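Local coordinates for Ketoacyl_synth_N domain-containing protein (Photorhabdus luminescens subsp. laumondii, PDB 6SMO) that is probably related to 3-oxoacyl-[acyl-carrier-protein] synthases and contributes to a pocket in which a polyketide-like pentaoxododecanal is bound, at residues 74-78 / 141-146; 95-99 / 176-182; 272-278 / 349-355. One frame throughout, in Å; residues are numbered along the deposited sequence.

Interaction 1 (74-78 / 141-146); sequences IVAVE and QLSLLY
Helices 74-78 and 141-146 run in broadly the same direction, their axes crossing at -48° and coming no nearer than 11.4 Å, with Ile74 and Leu142 as the nearest pair of CA atoms. Side chains bridge this distance. Leu142 CD2 enters between two residues one helical turn apart, lying 3.9 Å from Ile74 CG1 and 3.9 Å from Val77 CG2. Ile74 and Leu142 overlap flank to flank, their side chains running in opposing senses, whereas Leu145 meets Ile74 nearly at a right angle, its CD1 lying 4.0 Å from Ile74 CG2. The two branches of Val77 divide the work: CG2 packs on Leu142, while CG1, held anti to the backbone N (chi1 163°), rests 3.8 Å from Tyr146 CE2.

Beyond this apolar patch the tyrosine reaches the neighbouring helix with its hydroxyl. Tyr146 OH donates to Glu78 OE1 at 2.7 Å, approaching from above the carboxylate plane, while the oxygen lies at the edge of the ring and near its plane. A bend at chi2 of Glu78 (55°) folds the carboxylate round to this position. Phe148 also meets the Tyr146 ring, their planes nearly parallel. On the far side of helix 137-146, Ser143 and Leu144 pack on Asn293 and Tyr296 of the neighbouring PKS_KS chain. The arrangement belongs to the helical layer over the sheet of a thiolase-type ketosynthase fold, with the Gln141 side chain about 11 Å from the bound pentaoxododecanal.

Interaction 2 (95-99 / 176-182); sequences RVGIY and GVAEVML
Strands 96-99 and 180-182 pair in parallel, their axes 4.6 Å apart at closest, with Val96 beside Val180, Gly97 beside Met181 and Ile98 beside Leu182. Gly97 O receives Leu182 N at 3.0 Å, and Leu182 O receives Tyr99 N; the bond from Gly97 N to Val180 O is weak. Ahead of the strands, Arg95 O accepts two successive amides, Glu179 N at 3.0 Å and Val180 N, the second lying in the carbonyl plane.

The Arg95 side chain curls back through bends at chi2 and chi3 (-57° and -56°), which turns its guanidinium edge toward Glu179 and Gly176. NE forms a salt bridge to the syn side of Glu179 OE2 at 2.6 Å, the two flat groups being nearly coplanar, and NH2 donates to Gly176 O at 3.0 Å. Val177 O lies over one guanidinium face. The arginine thus grips the turn at the end of helix 161-175, where Gly176 is the C-prime residue of a Schellman motif. That helix is the crossover of a beta-alpha-beta unit from strand 154-155 to strand 180-187, with strand 96-101 paired between them.

Because Gly97 has no side chain, Met181 can lay its sulfur across it, SD being 3.5 Å from Gly97 CA. Met181 SD also meets the Tyr99 ring obliquely, 3.8 Å from Tyr99 CD1, a Met-aromatic contact, with CE alongside CE1, while Tyr99 OH is hydrogen-bonded to Gln151. Ala172 and Ile173 of helix 161-175 cover Met181. On the opposite face Val96 CG1 lies 4.1 Å from Leu182 CD2, and helices 68-84 and 137-146 close over Leu182 and Ile98.

Interaction 3 (272-278 / 349-355); sequences NENAVFI and TNQIIIQ
Strands 275-278 and 351-355 lie side by side in parallel, 17° apart in direction, with Val276, Phe277 and Ile278 set beside Ile352, Ile353 and Ile354. Backbone bonds alternate between them: Val276 N to Gln351 O, Ile353 N to Val276 O, Ile278 N to Ile353 O, and Gln355 N to Ile278 O.

The clearest interlocking is on the face that carries Val276, Ile278, Ile352 and Ile354. Ile278 sends its CD1 into the notch between two residues of the other strand, 3.5 Å from Ile352 CG2 and 3.9 Å from Ile354 CG1; with CG1 beside the backbone N (chi1 -64°), the longer branch is aimed at that notch. Farther back, Val276 CG2 nestles against Thr349, 3.6 Å from its CG2, the valine set roughly perpendicular to the threonine. On the other face, shared with Ile353, Phe277 extends forward, so that CZ lies 3.5 Å from Gln355 CB and 3.5 Å from Gln355 NE2. The glutamine amide stands at the ring edge, its plane almost perpendicular to the phenyl, and Gln355 OE1 is hydrogen-bonded to Thr265 OG1.

At the loop end, ahead of the strands, Asn272 ND2 donates to Asn350 OD1 at 2.9 Å, with the acceptor in the amide plane of Asn272. The oxygen of the same amide, OD1, takes Asn274 N in an Asx turn, so one side chain both shapes its own loop and joins it to the other.

Helix 319-329 covers Ile278, Ile352 and Ile354, while helix 286-296 packs against Phe277 and Gln355. Strand 302-304 continues the sheet beside strand 275-278, and antiparallel strand 362-369 beside strand 351-356.

In the fold
Interactions 1 and 2 adjoin, their centres 14 Å apart, and their segments alternate along the chain: helix 68-84, strand 96-101, helix 137-146, strand 180-187. The helices of the first cover one face of the strands of the second, with Leu142 on Ile98 and Val77 on Leu182, so both belong to one layered unit within the N-terminal ketoacyl-synthase region. Interaction 3 follows both in sequence. Its centre lies 31 Å from that of interaction 1, across the centre of the chain, and 26 Å from that of interaction 2, with which it shares the mixed sheet. The three therefore sample two distant helix-covered regions, consistent with the duplicated layout of a thiolase fold.

Interaction 1 (74-78 / 141-146)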
ATOM      1  N   ILE C  74       7.528 -14.485  -2.291  1.00 41.47           N
ATOM      2  CA  ILE C  74       7.176 -15.668  -1.444  1.00 41.66           C
ATOM      3  C   ILE C  74       8.376 -16.623  -1.371  1.00 41.78           C
ATOM      4  O   ILE C  74       8.650 -17.125  -0.261  1.00 41.85           O
ATOM      5  CB  ILE C  74       5.898 -16.360  -1.968  1.00 41.68           C
ATOM      6  CG1 ILE C  74       4.675 -15.446  -1.846  1.00 41.36           C
ATOM      7  CG2 ILE C  74       5.666 -17.690  -1.264  1.00 41.99           C
ATOM      8  CD1 ILE C  74       3.530 -15.817  -2.760  1.00 41.60           C
ATOM      9  N   VAL C  75       9.064 -16.864  -2.494  1.00 42.11           N
ATOM     10  CA  VAL C  75      10.244 -17.782  -2.568  1.00 42.81           C
ATOM     11  C   VAL C  75      11.402 -17.178  -1.761  1.00 42.90           C
ATOM     12  O   VAL C  75      12.146 -17.958  -1.137  1.00 43.51           O
ATOM     13  CB  VAL C  75      10.666 -18.099  -4.018  1.00 43.22           C
ATOM     14  CG1 VAL C  75       9.562 -18.812  -4.784  1.00 43.22           C
ATOM     15  CG2 VAL C  75      11.133 -16.869  -4.783  1.00 43.22           C
ATOM     16  N   ALA C  76      11.542 -15.848  -1.771  1.00 42.04           N
ATOM     17  CA  ALA C  76      12.580 -15.097  -1.024  1.00 41.82           C
ATOM     18  C   ALA C  76      12.318 -15.207   0.484  1.00 41.90           C
ATOM     19  O   ALA C  76      13.287 -15.435   1.235  1.00 42.25           O
ATOM     20  CB  ALA C  76      12.609 -13.657  -1.477  1.00 41.44           C
ATOM     21  N   VAL C  77      11.055 -15.053   0.901  1.00 41.55           N
ATOM     22  CA  VAL C  77      10.610 -15.126   2.326  1.00 41.49           C
ATOM     23  C   VAL C  77      10.820 -16.555   2.846  1.00 42.39           C
ATOM     24  O   VAL C  77      11.294 -16.695   3.992  1.00 41.65           O
ATOM     25  CB  VAL C  77       9.146 -14.666   2.485  1.00 40.99           C
ATOM     26  CG1 VAL C  77       8.537 -15.109   3.809  1.00 40.87           C
ATOM     27  CG2 VAL C  77       9.016 -13.159   2.322  1.00 40.61           C
ATOM     28  N   GLU C  78      10.484 -17.569   2.039  1.00 43.74           N
ATOM     29  CA  GLU C  78      10.587 -19.006   2.415  1.00 45.42           C
ATOM     30  C   GLU C  78      12.057 -19.361   2.679  1.00 45.38           C
ATOM     31  O   GLU C  78      12.317 -20.047   3.687  1.00 46.35           O
ATOM     32  CB  GLU C  78       9.981 -19.901   1.330  1.00 46.71           C
ATOM     33  CG  GLU C  78       9.993 -21.382   1.677  1.00 48.72           C
ATOM     34  CD  GLU C  78       9.336 -21.745   3.001  1.00 49.87           C
ATOM     35  OE1 GLU C  78       8.169 -21.357   3.207  1.00 50.66           O
ATOM     36  OE2 GLU C  78       9.998 -22.410   3.825  1.00 51.15           O
ATOM     37  N   GLN C 141      -0.690 -11.787   0.391  1.00 34.07           N
ATOM     38  CA  GLN C 141      -0.457 -13.171  -0.063  1.00 34.56           C
ATOM     39  C   GLN C 141       0.376 -13.914   0.975  1.00 34.79           C
ATOM     40  O   GLN C 141       0.172 -15.097   1.108  1.00 35.26           O
ATOM     41  CB  GLN C 141       0.154 -13.189  -1.463  1.00 34.70           C
ATOM     42  CG  GLN C 141      -0.822 -12.844  -2.572  1.00 34.61           C
ATOM     43  CD  GLN C 141      -2.122 -13.606  -2.548  1.00 34.91           C
ATOM     44  OE1 GLN C 141      -2.289 -14.586  -1.838  1.00 35.67           O
ATOM     45  NE2 GLN C 141      -3.069 -13.153  -3.337  1.00 34.48           N
ATOM     46  N   LEU C 142       1.358 -13.248   1.574  1.00 34.69           N
ATOM     47  CA  LEU C 142       2.232 -13.841   2.618  1.00 35.07           C
ATOM     48  C   LEU C 142       1.436 -14.129   3.885  1.00 35.37           C
ATOM     49  O   LEU C 142       1.714 -15.095   4.546  1.00 36.27           O
ATOM     50  CB  LEU C 142       3.342 -12.850   2.964  1.00 34.86           C
ATOM     51  CG  LEU C 142       4.453 -12.664   1.944  1.00 34.83           C
ATOM     52  CD1 LEU C 142       5.393 -11.577   2.395  1.00 34.49           C
ATOM     53  CD2 LEU C 142       5.207 -13.950   1.681  1.00 35.29           C
ATOM     54  N   SER C 143       0.540 -13.227   4.231  1.00 35.24           N
ATOM     55  CA  SER C 143      -0.279 -13.254   5.474  1.00 35.67           C
ATOM     56  C   SER C 143      -1.293 -14.406   5.426  1.00 36.02           C
ATOM     57  O   SER C 143      -1.663 -14.893   6.508  1.00 36.51           O
ATOM     58  CB  SER C 143      -0.955 -11.927   5.721  1.00 35.61           C
ATOM     59  OG  SER C 143      -1.924 -11.650   4.722  1.00 35.87           O
ATOM     60  N   LEU C 144      -1.728 -14.826   4.230  1.00 35.77           N
ATOM     61  CA  LEU C 144      -2.656 -15.976   4.045  1.00 36.19           C
ATOM     62  C   LEU C 144      -1.890 -17.293   4.231  1.00 36.87           C
ATOM     63  O   LEU C 144      -2.434 -18.194   4.899  1.00 38.32           O
ATOM     64  CB  LEU C 144      -3.303 -15.914   2.656  1.00 35.85           C
ATOM     65  CG  LEU C 144      -4.265 -14.753   2.403  1.00 35.68           C
ATOM     66  CD1 LEU C 144      -4.860 -14.847   1.006  1.00 35.58           C
ATOM     67  CD2 LEU C 144      -5.376 -14.703   3.444  1.00 35.97           C
ATOM     68  N   LEU C 145      -0.684 -17.397   3.661  1.00 36.51           N
ATOM     69  CA  LEU C 145       0.139 -18.640   3.652  1.00 36.75           C
ATOM     70  C   LEU C 145       0.654 -18.947   5.065  1.00 37.06           C
ATOM     71  O   LEU C 145       0.502 -20.106   5.502  1.00 37.44           O
ATOM     72  CB  LEU C 145       1.303 -18.480   2.667  1.00 36.42           C
ATOM     73  CG  LEU C 145       0.931 -18.550   1.185  1.00 36.32           C
ATOM     74  CD1 LEU C 145       2.055 -18.000   0.319  1.00 35.93           C
ATOM     75  CD2 LEU C 145       0.591 -19.975   0.773  1.00 36.61           C
ATOM     76  N   TYR C 146       1.242 -17.954   5.744  1.00 36.97           N
ATOM     77  CA  TYR C 146       1.934 -18.104   7.054  1.00 37.05           C
ATOM     78  C   TYR C 146       1.002 -17.738   8.218  1.00 36.95           C
ATOM     79  O   TYR C 146       1.229 -18.250   9.333  1.00 37.09           O
ATOM     80  CB  TYR C 146       3.211 -17.259   7.081  1.00 37.08           C
ATOM     81  CG  TYR C 146       4.256 -17.680   6.079  1.00 37.48           C
ATOM     82  CD1 TYR C 146       4.995 -18.838   6.262  1.00 37.87           C
ATOM     83  CD2 TYR C 146       4.508 -16.924   4.944  1.00 37.36           C
ATOM     84  CE1 TYR C 146       5.957 -19.235   5.346  1.00 38.09           C
ATOM     85  CE2 TYR C 146       5.466 -17.305   4.019  1.00 37.56           C
ATOM     86  CZ  TYR C 146       6.193 -18.466   4.220  1.00 38.10           C
ATOM     87  OH  TYR C 146       7.138 -18.848   3.313  1.00 39.05           O
TER

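Interaction 2 (95-99 / 176-182)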
ATOM      1  N   ARG C  95       2.133 -11.468  16.724  1.00 39.16           N
ATOM      2  CA  ARG C  95       3.452 -10.845  17.027  1.00 38.46           C
ATOM      3  C   ARG C  95       4.419 -11.011  15.844  1.00 37.30           C
ATOM      4  O   ARG C  95       5.644 -10.955  16.082  1.00 37.25           O
ATOM      5  CB  ARG C  95       4.047 -11.465  18.296  1.00 39.22           C
ATOM      6  CG  ARG C  95       3.155 -11.374  19.527  1.00 39.66           C
ATOM      7  CD  ARG C  95       2.761  -9.954  19.893  1.00 39.73           C
ATOM      8  NE  ARG C  95       3.909  -9.079  20.100  1.00 39.54           N
ATOM      9  CZ  ARG C  95       3.839  -7.770  20.333  1.00 39.42           C
ATOM     10  NH1 ARG C  95       2.666  -7.160  20.387  1.00 39.79           N
ATOM     11  NH2 ARG C  95       4.948  -7.073  20.509  1.00 39.05           N
ATOM     12  N   VAL C  96       3.903 -11.194  14.623  1.00 35.98           N
ATOM     13  CA  VAL C  96       4.721 -11.300  13.375  1.00 35.37           C
ATOM     14  C   VAL C  96       4.070 -10.444  12.283  1.00 34.69           C
ATOM     15  O   VAL C  96       2.871 -10.651  12.008  1.00 34.84           O
ATOM     16  CB  VAL C  96       4.884 -12.760  12.904  1.00 35.53           C
ATOM     17  CG1 VAL C  96       5.851 -12.858  11.732  1.00 35.27           C
ATOM     18  CG2 VAL C  96       5.322 -13.682  14.031  1.00 35.92           C
ATOM     19  N   GLY C  97       4.840  -9.524  11.689  1.00 33.99           N
ATOM     20  CA  GLY C  97       4.395  -8.622  10.608  1.00 33.57           C
ATOM     21  C   GLY C  97       5.191  -8.836   9.331  1.00 32.96           C
ATOM     22  O   GLY C  97       6.188  -9.586   9.372  1.00 32.53           O
ATOM     23  N   ILE C  98       4.758  -8.205   8.235  1.00 32.41           N
ATOM     24  CA  ILE C  98       5.384  -8.305   6.881  1.00 31.87           C
ATOM     25  C   ILE C  98       5.522  -6.892   6.304  1.00 31.48           C
ATOM     26  O   ILE C  98       4.479  -6.255   6.067  1.00 31.64           O
ATOM     27  CB  ILE C  98       4.548  -9.210   5.951  1.00 31.94           C
ATOM     28  CG1 ILE C  98       4.283 -10.588   6.565  1.00 32.02           C
ATOM     29  CG2 ILE C  98       5.203  -9.326   4.582  1.00 32.06           C
ATOM     30  CD1 ILE C  98       3.038 -11.258   6.038  1.00 32.27           C
ATOM     31  N   TYR C  99       6.758  -6.431   6.079  1.00 31.13           N
ATOM     32  CA  TYR C  99       7.075  -5.115   5.462  1.00 30.84           C
ATOM     33  C   TYR C  99       7.641  -5.334   4.054  1.00 30.76           C
ATOM     34  O   TYR C  99       8.623  -6.085   3.904  1.00 30.21           O
ATOM     35  CB  TYR C  99       8.023  -4.310   6.354  1.00 30.77           C
ATOM     36  CG  TYR C  99       7.311  -3.391   7.313  1.00 30.65           C
ATOM     37  CD1 TYR C  99       6.607  -3.897   8.394  1.00 30.60           C
ATOM     38  CD2 TYR C  99       7.317  -2.018   7.129  1.00 30.37           C
ATOM     39  CE1 TYR C  99       5.940  -3.062   9.276  1.00 30.54           C
ATOM     40  CE2 TYR C  99       6.656  -1.169   8.001  1.00 30.30           C
ATOM     41  CZ  TYR C  99       5.964  -1.693   9.079  1.00 30.34           C
ATOM     42  OH  TYR C  99       5.310  -0.865   9.945  1.00 30.46           O
ATOM     43  N   GLY C 176       7.947  -2.130  20.055  1.00 41.43           N
ATOM     44  CA  GLY C 176       7.344  -3.343  20.643  1.00 41.03           C
ATOM     45  C   GLY C 176       5.988  -3.665  20.036  1.00 40.46           C
ATOM     46  O   GLY C 176       5.104  -4.120  20.788  1.00 40.82           O
ATOM     47  N   VAL C 177       5.833  -3.459  18.723  1.00 39.76           N
ATOM     48  CA  VAL C 177       4.581  -3.747  17.960  1.00 39.69           C
ATOM     49  C   VAL C 177       4.552  -5.242  17.616  1.00 38.96           C
ATOM     50  O   VAL C 177       3.458  -5.838  17.674  1.00 39.33           O
ATOM     51  CB  VAL C 177       4.468  -2.878  16.690  1.00 39.73           C
ATOM     52  CG1 VAL C 177       3.170  -3.140  15.937  1.00 39.88           C
ATOM     53  CG2 VAL C 177       4.605  -1.393  16.999  1.00 39.81           C
ATOM     54  N   ALA C 178       5.708  -5.813  17.261  1.00 37.69           N
ATOM     55  CA  ALA C 178       5.881  -7.246  16.922  1.00 37.81           C
ATOM     56  C   ALA C 178       7.286  -7.714  17.321  1.00 37.54           C
ATOM     57  O   ALA C 178       8.186  -6.860  17.430  1.00 37.82           O
ATOM     58  CB  ALA C 178       5.627  -7.454  15.449  1.00 37.72           C
ATOM     59  N   GLU C 179       7.456  -9.025  17.526  1.00 37.72           N
ATOM     60  CA  GLU C 179       8.744  -9.668  17.912  1.00 38.21           C
ATOM     61  C   GLU C 179       9.539 -10.047  16.657  1.00 37.18           C
ATOM     62  O   GLU C 179      10.776  -9.935  16.701  1.00 36.95           O
ATOM     63  CB  GLU C 179       8.508 -10.911  18.774  1.00 39.14           C
ATOM     64  CG  GLU C 179       8.577 -10.632  20.263  1.00 40.36           C
ATOM     65  CD  GLU C 179       7.528  -9.653  20.760  1.00 41.09           C
ATOM     66  OE1 GLU C 179       7.913  -8.606  21.314  1.00 42.00           O
ATOM     67  OE2 GLU C 179       6.328  -9.941  20.587  1.00 42.18           O
ATOM     68  N   VAL C 180       8.854 -10.501  15.602  1.00 36.51           N
ATOM     69  CA  VAL C 180       9.467 -10.921  14.304  1.00 36.00           C
ATOM     70  C   VAL C 180       8.890 -10.045  13.185  1.00 35.37           C
ATOM     71  O   VAL C 180       7.727  -9.617  13.313  1.00 35.22           O
ATOM     72  CB  VAL C 180       9.230 -12.419  14.025  1.00 36.10           C
ATOM     73  CG1 VAL C 180      10.058 -12.913  12.849  1.00 35.95           C
ATOM     74  CG2 VAL C 180       9.496 -13.275  15.255  1.00 36.62           C
ATOM     75  N   MET C 181       9.680  -9.793  12.137  1.00 35.10           N
ATOM     76  CA  MET C 181       9.275  -9.000  10.944  1.00 35.41           C
ATOM     77  C   MET C 181       9.934  -9.575   9.685  1.00 35.50           C
ATOM     78  O   MET C 181      11.175  -9.677   9.661  1.00 36.20           O
ATOM     79  CB  MET C 181       9.681  -7.530  11.092  1.00 35.64           C
ATOM     80  CG  MET C 181       8.706  -6.712  11.913  1.00 36.04           C
ATOM     81  SD  MET C 181       7.124  -6.492  11.063  1.00 36.31           S
ATOM     82  CE  MET C 181       6.271  -5.427  12.225  1.00 36.86           C
ATOM     83  N   LEU C 182       9.122  -9.926   8.682  1.00 35.24           N
ATOM     84  CA  LEU C 182       9.582 -10.321   7.324  1.00 35.34           C
ATOM     85  C   LEU C 182       9.640  -9.062   6.451  1.00 35.18           C
ATOM     86  O   LEU C 182       8.659  -8.792   5.731  1.00 34.85           O
ATOM     87  CB  LEU C 182       8.629 -11.370   6.735  1.00 35.66           C
ATOM     88  CG  LEU C 182       8.824 -12.807   7.222  1.00 36.24           C
ATOM     89  CD1 LEU C 182      10.173 -13.356   6.784  1.00 36.43           C
ATOM     90  CD2 LEU C 182       8.668 -12.911   8.732  1.00 36.60           C
TER

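Interaction 3 (272-278 / 349-355)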
ATOM      1  N   ASN C 272      33.705   5.132  13.584  1.00 56.98           N
ATOM      2  CA  ASN C 272      34.330   3.787  13.445  1.00 56.59           C
ATOM      3  C   ASN C 272      35.191   3.772  12.176  1.00 57.53           C
ATOM      4  O   ASN C 272      34.675   4.160  11.108  1.00 56.54           O
ATOM      5  CB  ASN C 272      33.284   2.669  13.427  1.00 55.67           C
ATOM      6  CG  ASN C 272      33.884   1.279  13.496  1.00 54.97           C
ATOM      7  OD1 ASN C 272      35.057   1.113  13.825  1.00 55.15           O
ATOM      8  ND2 ASN C 272      33.085   0.271  13.190  1.00 54.10           N
ATOM      9  N   GLU C 273      36.450   3.335  12.300  1.00 58.26           N
ATOM     10  CA  GLU C 273      37.456   3.303  11.202  1.00 58.90           C
ATOM     11  C   GLU C 273      37.432   1.940  10.495  1.00 58.47           C
ATOM     12  O   GLU C 273      37.845   1.889   9.320  1.00 59.44           O
ATOM     13  CB  GLU C 273      38.851   3.609  11.753  1.00 60.45           C
ATOM     14  CG  GLU C 273      38.998   5.032  12.266  1.00 61.51           C
ATOM     15  CD  GLU C 273      40.401   5.415  12.707  1.00 62.65           C
ATOM     16  OE1 GLU C 273      40.524   6.135  13.719  1.00 63.23           O
ATOM     17  OE2 GLU C 273      41.367   5.002  12.035  1.00 63.91           O
ATOM     18  N   ASN C 274      36.969   0.885  11.177  1.00 57.18           N
ATOM     19  CA  ASN C 274      36.886  -0.502  10.641  1.00 56.46           C
ATOM     20  C   ASN C 274      35.499  -0.726  10.024  1.00 55.79           C
ATOM     21  O   ASN C 274      34.841  -1.719  10.394  1.00 55.61           O
ATOM     22  CB  ASN C 274      37.187  -1.543  11.724  1.00 56.44           C
ATOM     23  CG  ASN C 274      38.542  -1.356  12.373  1.00 56.25           C
ATOM     24  OD1 ASN C 274      39.513  -0.999  11.710  1.00 56.14           O
ATOM     25  ND2 ASN C 274      38.620  -1.605  13.670  1.00 56.62           N
ATOM     26  N   ALA C 275      35.084   0.154   9.106  1.00 55.17           N
ATOM     27  CA  ALA C 275      33.742   0.161   8.477  1.00 52.96           C
ATOM     28  C   ALA C 275      33.870   0.159   6.949  1.00 51.18           C
ATOM     29  O   ALA C 275      34.842   0.746   6.433  1.00 50.92           O
ATOM     30  CB  ALA C 275      32.958   1.356   8.959  1.00 53.06           C
ATOM     31  N   VAL C 276      32.915  -0.482   6.268  1.00 49.73           N
ATOM     32  CA  VAL C 276      32.804  -0.548   4.779  1.00 49.15           C
ATOM     33  C   VAL C 276      31.515   0.172   4.365  1.00 48.13           C
ATOM     34  O   VAL C 276      30.444  -0.190   4.891  1.00 47.84           O
ATOM     35  CB  VAL C 276      32.829  -2.007   4.281  1.00 49.14           C
ATOM     36  CG1 VAL C 276      32.308  -2.143   2.857  1.00 49.18           C
ATOM     37  CG2 VAL C 276      34.218  -2.614   4.398  1.00 49.64           C
ATOM     38  N   PHE C 277      31.624   1.150   3.461  1.00 47.66           N
ATOM     39  CA  PHE C 277      30.488   1.960   2.946  1.00 47.21           C
ATOM     40  C   PHE C 277      30.056   1.425   1.576  1.00 47.02           C
ATOM     41  O   PHE C 277      30.813   1.590   0.598  1.00 46.44           O
ATOM     42  CB  PHE C 277      30.870   3.439   2.863  1.00 47.06           C
ATOM     43  CG  PHE C 277      29.735   4.346   2.456  1.00 46.98           C
ATOM     44  CD1 PHE C 277      28.728   4.664   3.353  1.00 46.94           C
ATOM     45  CD2 PHE C 277      29.667   4.870   1.173  1.00 46.90           C
ATOM     46  CE1 PHE C 277      27.680   5.492   2.979  1.00 46.87           C
ATOM     47  CE2 PHE C 277      28.619   5.699   0.802  1.00 46.65           C
ATOM     48  CZ  PHE C 277      27.628   6.007   1.705  1.00 46.48           C
ATOM     49  N   ILE C 278      28.878   0.794   1.517  1.00 46.87           N
ATOM     50  CA  ILE C 278      28.206   0.377   0.250  1.00 47.10           C
ATOM     51  C   ILE C 278      27.389   1.570  -0.260  1.00 47.15           C
ATOM     52  O   ILE C 278      26.544   2.075   0.503  1.00 47.01           O
ATOM     53  CB  ILE C 278      27.344  -0.886   0.461  1.00 47.09           C
ATOM     54  CG1 ILE C 278      28.207  -2.091   0.847  1.00 47.58           C
ATOM     55  CG2 ILE C 278      26.496  -1.175  -0.771  1.00 46.83           C
ATOM     56  CD1 ILE C 278      27.427  -3.285   1.350  1.00 47.44           C
ATOM     57  N   THR C 349      35.868  -6.445   8.925  1.00 62.94           N
ATOM     58  CA  THR C 349      34.915  -5.326   9.160  1.00 60.44           C
ATOM     59  C   THR C 349      33.919  -5.741  10.249  1.00 56.86           C
ATOM     60  O   THR C 349      33.527  -6.925  10.261  1.00 55.96           O
ATOM     61  CB  THR C 349      34.195  -4.933   7.862  1.00 60.11           C
ATOM     62  OG1 THR C 349      35.076  -5.142   6.759  1.00 60.82           O
ATOM     63  CG2 THR C 349      33.728  -3.494   7.865  1.00 59.99           C
ATOM     64  N   ASN C 350      33.539  -4.805  11.127  1.00 54.91           N
ATOM     65  CA  ASN C 350      32.593  -5.040  12.255  1.00 53.44           C
ATOM     66  C   ASN C 350      31.321  -4.194  12.079  1.00 51.43           C
ATOM     67  O   ASN C 350      30.427  -4.309  12.941  1.00 49.57           O
ATOM     68  CB  ASN C 350      33.256  -4.781  13.612  1.00 54.56           C
ATOM     69  CG  ASN C 350      33.703  -3.347  13.814  1.00 55.08           C
ATOM     70  OD1 ASN C 350      33.667  -2.537  12.890  1.00 55.07           O
ATOM     71  ND2 ASN C 350      34.132  -3.023  15.023  1.00 55.95           N
ATOM     72  N   GLN C 351      31.242  -3.378  11.020  1.00 49.20           N
ATOM     73  CA  GLN C 351      30.053  -2.545  10.688  1.00 48.21           C
ATOM     74  C   GLN C 351      30.026  -2.266   9.180  1.00 47.05           C
ATOM     75  O   GLN C 351      31.050  -1.798   8.651  1.00 47.63           O
ATOM     76  CB  GLN C 351      30.077  -1.231  11.472  1.00 48.67           C
ATOM     77  CG  GLN C 351      28.778  -0.442  11.379  1.00 48.98           C
ATOM     78  CD  GLN C 351      28.797   0.816  12.211  1.00 49.82           C
ATOM     79  OE1 GLN C 351      29.821   1.485  12.342  1.00 51.04           O
ATOM     80  NE2 GLN C 351      27.652   1.155  12.780  1.00 50.31           N
ATOM     81  N   ILE C 352      28.892  -2.543   8.525  1.00 45.26           N
ATOM     82  CA  ILE C 352      28.630  -2.188   7.098  1.00 44.67           C
ATOM     83  C   ILE C 352      27.437  -1.227   7.054  1.00 43.90           C
ATOM     84  O   ILE C 352      26.369  -1.583   7.593  1.00 43.25           O
ATOM     85  CB  ILE C 352      28.392  -3.447   6.237  1.00 44.65           C
ATOM     86  CG1 ILE C 352      29.604  -4.382   6.260  1.00 45.28           C
ATOM     87  CG2 ILE C 352      28.010  -3.059   4.814  1.00 44.56           C
ATOM     88  CD1 ILE C 352      29.355  -5.737   5.638  1.00 45.28           C
ATOM     89  N   ILE C 353      27.628  -0.055   6.440  1.00 43.38           N
ATOM     90  CA  ILE C 353      26.587   1.003   6.265  1.00 42.84           C
ATOM     91  C   ILE C 353      26.273   1.121   4.770  1.00 42.34           C
ATOM     92  O   ILE C 353      27.206   1.382   3.988  1.00 42.19           O
ATOM     93  CB  ILE C 353      27.058   2.338   6.879  1.00 43.04           C
ATOM     94  CG1 ILE C 353      27.207   2.224   8.399  1.00 43.34           C
ATOM     95  CG2 ILE C 353      26.130   3.482   6.494  1.00 42.73           C
ATOM     96  CD1 ILE C 353      28.169   3.217   8.997  1.00 43.65           C
ATOM     97  N   ILE C 354      25.002   0.928   4.404  1.00 41.88           N
ATOM     98  CA  ILE C 354      24.500   0.952   2.997  1.00 41.69           C
ATOM     99  C   ILE C 354      23.697   2.241   2.794  1.00 41.75           C
ATOM    100  O   ILE C 354      22.882   2.566   3.677  1.00 41.73           O
ATOM    101  CB  ILE C 354      23.654  -0.302   2.702  1.00 41.53           C
ATOM    102  CG1 ILE C 354      24.399  -1.587   3.071  1.00 41.58           C
ATOM    103  CG2 ILE C 354      23.194  -0.318   1.251  1.00 41.49           C
ATOM    104  CD1 ILE C 354      23.509  -2.667   3.629  1.00 41.48           C
ATOM    105  N   GLN C 355      23.925   2.933   1.674  1.00 41.82           N
ATOM    106  CA  GLN C 355      23.210   4.183   1.299  1.00 42.11           C
ATOM    107  C   GLN C 355      22.491   3.976  -0.038  1.00 41.81           C
ATOM    108  O   GLN C 355      23.064   3.315  -0.928  1.00 40.83           O
ATOM    109  CB  GLN C 355      24.180   5.361   1.203  1.00 42.76           C
ATOM    110  CG  GLN C 355      23.483   6.715   1.167  1.00 43.30           C
ATOM    111  CD  GLN C 355      24.448   7.866   1.034  1.00 43.98           C
ATOM    112  OE1 GLN C 355      24.491   8.765   1.871  1.00 44.81           O
ATOM    113  NE2 GLN C 355      25.237   7.849  -0.028  1.00 44.23           N
TER